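Local coordinates for DegT/DnrJ/EryC1/StrS aminotransferase (Brucella abortus 2308, PDB 4QGR), which probably works as a pyridoxal phosphate-dependent aminotransferase and holds that cofactor in this structure, at residues N65-L70 with F92-E97. Numbering follows the deposited sequence.
Sequences NGTDAL and FAATAE. With PLP (pyridoxal-5'-phosphate), chain E.
Thr67 and Ala94 meet where the two chain segments come closest, with Thr67 OG1 3.5 Å from Ala94 CB. This is the tight part of the contact. The methyl of Ala94 points toward 65-70 and also lies 3.8 Å from PLP C6, so it touches both the threonine and the cofactor ring. Thr67 splits its two branches. Thr67 OG1 sits beside the backbone N (chi1 -60°) and donates to PLP O2P at 2.7 Å. CG2 faces Ala94 CB and the carboxylate of Glu97.

Gly66 N gives the phosphate a second firm bond, to PLP O1P at 2.8 Å. Asn65 lines the phosphate end of the pocket, and its OD1 holds the turn. That oxygen accepts from Thr67 N and Asp68 N and caps the turn into helix 68-76. This is the phosphate-binding helix start of a fold type I PLP enzyme, as in other DegT/DnrJ/EryC1/StrS proteins, and the helix N-terminus would be expected to favour the anion. Ser194 of the same chain and Asn242 of the second subunit also bond to the cofactor.

Phe92 lies over the cofactor, with Phe92 CD2 3.4 Å from PLP C4. PLP C4A sits over the rim of one phenyl face. The Phe92 ring also makes an edge-to-face contact with His227 of the second subunit.

The packing is looser around Leu70. Leu70 CD1 reaches Thr95 CA only at 4.1 Å and Ala94 CB at 4.4 Å. The CB of Thr95 points away from 65-70, and its OG1 bonds to Asp170. Glu97 is also distant, with Glu97 OE1 4.1 Å from Thr67 CG2. This looser side is buried rather than open to solvent: the Glu97 carboxylate bonds to His227 and Gly240 of the second subunit.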
loop_
_atom_site.group_PDB
_atom_site.type_symbol
_atom_site.label_atom_id
_atom_site.label_comp_id
_atom_site.label_asym_id
_atom_site.label_seq_id
_atom_site.Cartn_x
_atom_site.Cartn_y
_atom_site.Cartn_z
ATOM N N ASN A 65 -2.578 0.513 -4.848
ATOM C CA ASN A 65 -2.495 1.845 -5.377
ATOM C C ASN A 65 -1.663 1.840 -6.654
ATOM O O ASN A 65 -1.062 0.817 -7.028
ATOM C CB ASN A 65 -1.936 2.855 -4.334
ATOM C CG ASN A 65 -0.493 2.566 -3.988
ATOM O OD1 ASN A 65 0.388 2.654 -4.842
ATOM N ND2 ASN A 65 -0.251 2.167 -2.765
ATOM N N GLY A 66 -1.684 2.969 -7.341
ATOM C CA GLY A 66 -1.043 3.099 -8.663
ATOM C C GLY A 66 0.454 3.230 -8.625
ATOM O O GLY A 66 1.109 3.165 -9.679
ATOM N N THR A 67 1.012 3.452 -7.442
ATOM C CA THR A 67 2.466 3.530 -7.273
ATOM C C THR A 67 2.988 2.095 -7.170
ATOM O O THR A 67 3.900 1.667 -7.933
ATOM C CB THR A 67 2.827 4.346 -6.010
ATOM O OG1 THR A 67 2.300 5.670 -6.140
ATOM C CG2 THR A 67 4.332 4.391 -5.832
ATOM N N ASP A 68 2.377 1.325 -6.269
ATOM C CA ASP A 68 2.621 -0.117 -6.207
ATOM C C ASP A 68 2.523 -0.782 -7.582
ATOM O O ASP A 68 3.294 -1.729 -7.902
ATOM C CB ASP A 68 1.615 -0.836 -5.277
ATOM C CG ASP A 68 1.718 -0.466 -3.785
ATOM O OD1 ASP A 68 2.460 0.475 -3.331
ATOM O OD2 ASP A 68 0.937 -1.081 -3.028
ATOM N N ALA A 69 1.538 -0.363 -8.369
ATOM C CA ALA A 69 1.252 -0.917 -9.669
ATOM C C ALA A 69 2.362 -0.760 -10.670
ATOM O O ALA A 69 2.497 -1.606 -11.549
ATOM C CB ALA A 69 -0.037 -0.356 -10.235
ATOM N N LEU A 70 3.166 0.272 -10.498
ATOM C CA LEU A 70 4.375 0.496 -11.313
ATOM C C LEU A 70 5.597 -0.221 -10.741
ATOM O O LEU A 70 6.445 -0.702 -11.504
ATOM C CB LEU A 70 4.671 1.999 -11.382
ATOM C CG LEU A 70 3.596 2.878 -12.045
ATOM C CD1 LEU A 70 3.808 4.340 -11.736
ATOM C CD2 LEU A 70 3.681 2.673 -13.552
ATOM N N PHE A 92 3.610 12.744 -12.492
ATOM C CA PHE A 92 3.550 12.557 -11.049
ATOM C C PHE A 92 4.763 11.808 -10.536
ATOM O O PHE A 92 5.307 10.939 -11.230
ATOM C CB PHE A 92 2.284 11.775 -10.702
ATOM C CG PHE A 92 2.036 11.638 -9.230
ATOM C CD1 PHE A 92 1.615 12.734 -8.474
ATOM C CD2 PHE A 92 2.174 10.423 -8.616
ATOM C CE1 PHE A 92 1.400 12.602 -7.102
ATOM C CE2 PHE A 92 1.954 10.275 -7.256
ATOM C CZ PHE A 92 1.536 11.361 -6.503
ATOM N N ALA A 93 5.200 12.123 -9.310
ATOM C CA ALA A 93 6.456 11.581 -8.780
ATOM C C ALA A 93 6.590 10.051 -8.854
ATOM O O ALA A 93 7.676 9.535 -9.013
ATOM C CB ALA A 93 6.620 12.017 -7.329
ATOM N N ALA A 94 5.506 9.325 -8.615
ATOM C CA ALA A 94 5.522 7.867 -8.616
ATOM C C ALA A 94 6.235 7.254 -9.825
ATOM O O ALA A 94 6.949 6.341 -9.646
ATOM C CB ALA A 94 4.112 7.337 -8.560
ATOM N N THR A 95 6.048 7.803 -11.049
ATOM C CA THR A 95 6.628 7.235 -12.285
ATOM C C THR A 95 8.171 7.041 -12.142
ATOM O O THR A 95 8.721 6.025 -12.548
ATOM C CB THR A 95 6.267 8.123 -13.496
ATOM O OG1 THR A 95 4.843 8.441 -13.481
ATOM C CG2 THR A 95 6.650 7.452 -14.837
ATOM N N ALA A 96 8.870 8.043 -11.599
ATOM C CA ALA A 96 10.303 7.963 -11.341
ATOM C C ALA A 96 10.657 7.346 -10.004
ATOM O O ALA A 96 11.644 6.648 -9.895
ATOM C CB ALA A 96 10.952 9.325 -11.432
ATOM N N GLU A 97 9.853 7.618 -8.983
ATOM C CA GLU A 97 10.175 7.214 -7.649
ATOM C C GLU A 97 10.322 5.708 -7.500
ATOM O O GLU A 97 11.245 5.255 -6.807
ATOM C CB GLU A 97 9.100 7.722 -6.707
ATOM C CG GLU A 97 9.283 7.312 -5.253
ATOM C CD GLU A 97 8.070 7.766 -4.439
ATOM O OE1 GLU A 97 6.961 7.275 -4.716
ATOM O OE2 GLU A 97 8.241 8.692 -3.585
HETATM N N1 PLP E . 1.249 7.740 -12.120
HETATM C C2 PLP E . 0.617 8.871 -12.484
HETATM C C2A PLP E . 0.775 9.459 -13.866
HETATM C C3 PLP E . -0.327 9.491 -11.515
HETATM O O3 PLP E . -0.994 10.578 -11.886
HETATM C C4 PLP E . -0.409 8.917 -10.145
HETATM C C4A PLP E . -1.316 9.322 -9.049
HETATM O O4A PLP E . -2.462 9.670 -9.247
HETATM C C5 PLP E . 0.354 7.688 -9.889
HETATM C C6 PLP E . 1.151 7.165 -10.910
HETATM C C5A PLP E . 0.307 7.020 -8.532
HETATM O O4P PLP E . -0.986 6.471 -8.241
HETATM P P PLP E . -1.520 6.404 -6.726
HETATM O O1P PLP E . -2.723 5.463 -6.723
HETATM O O2P PLP E . -0.373 5.983 -5.843
HETATM O O3P PLP E . -1.958 7.859 -6.494
#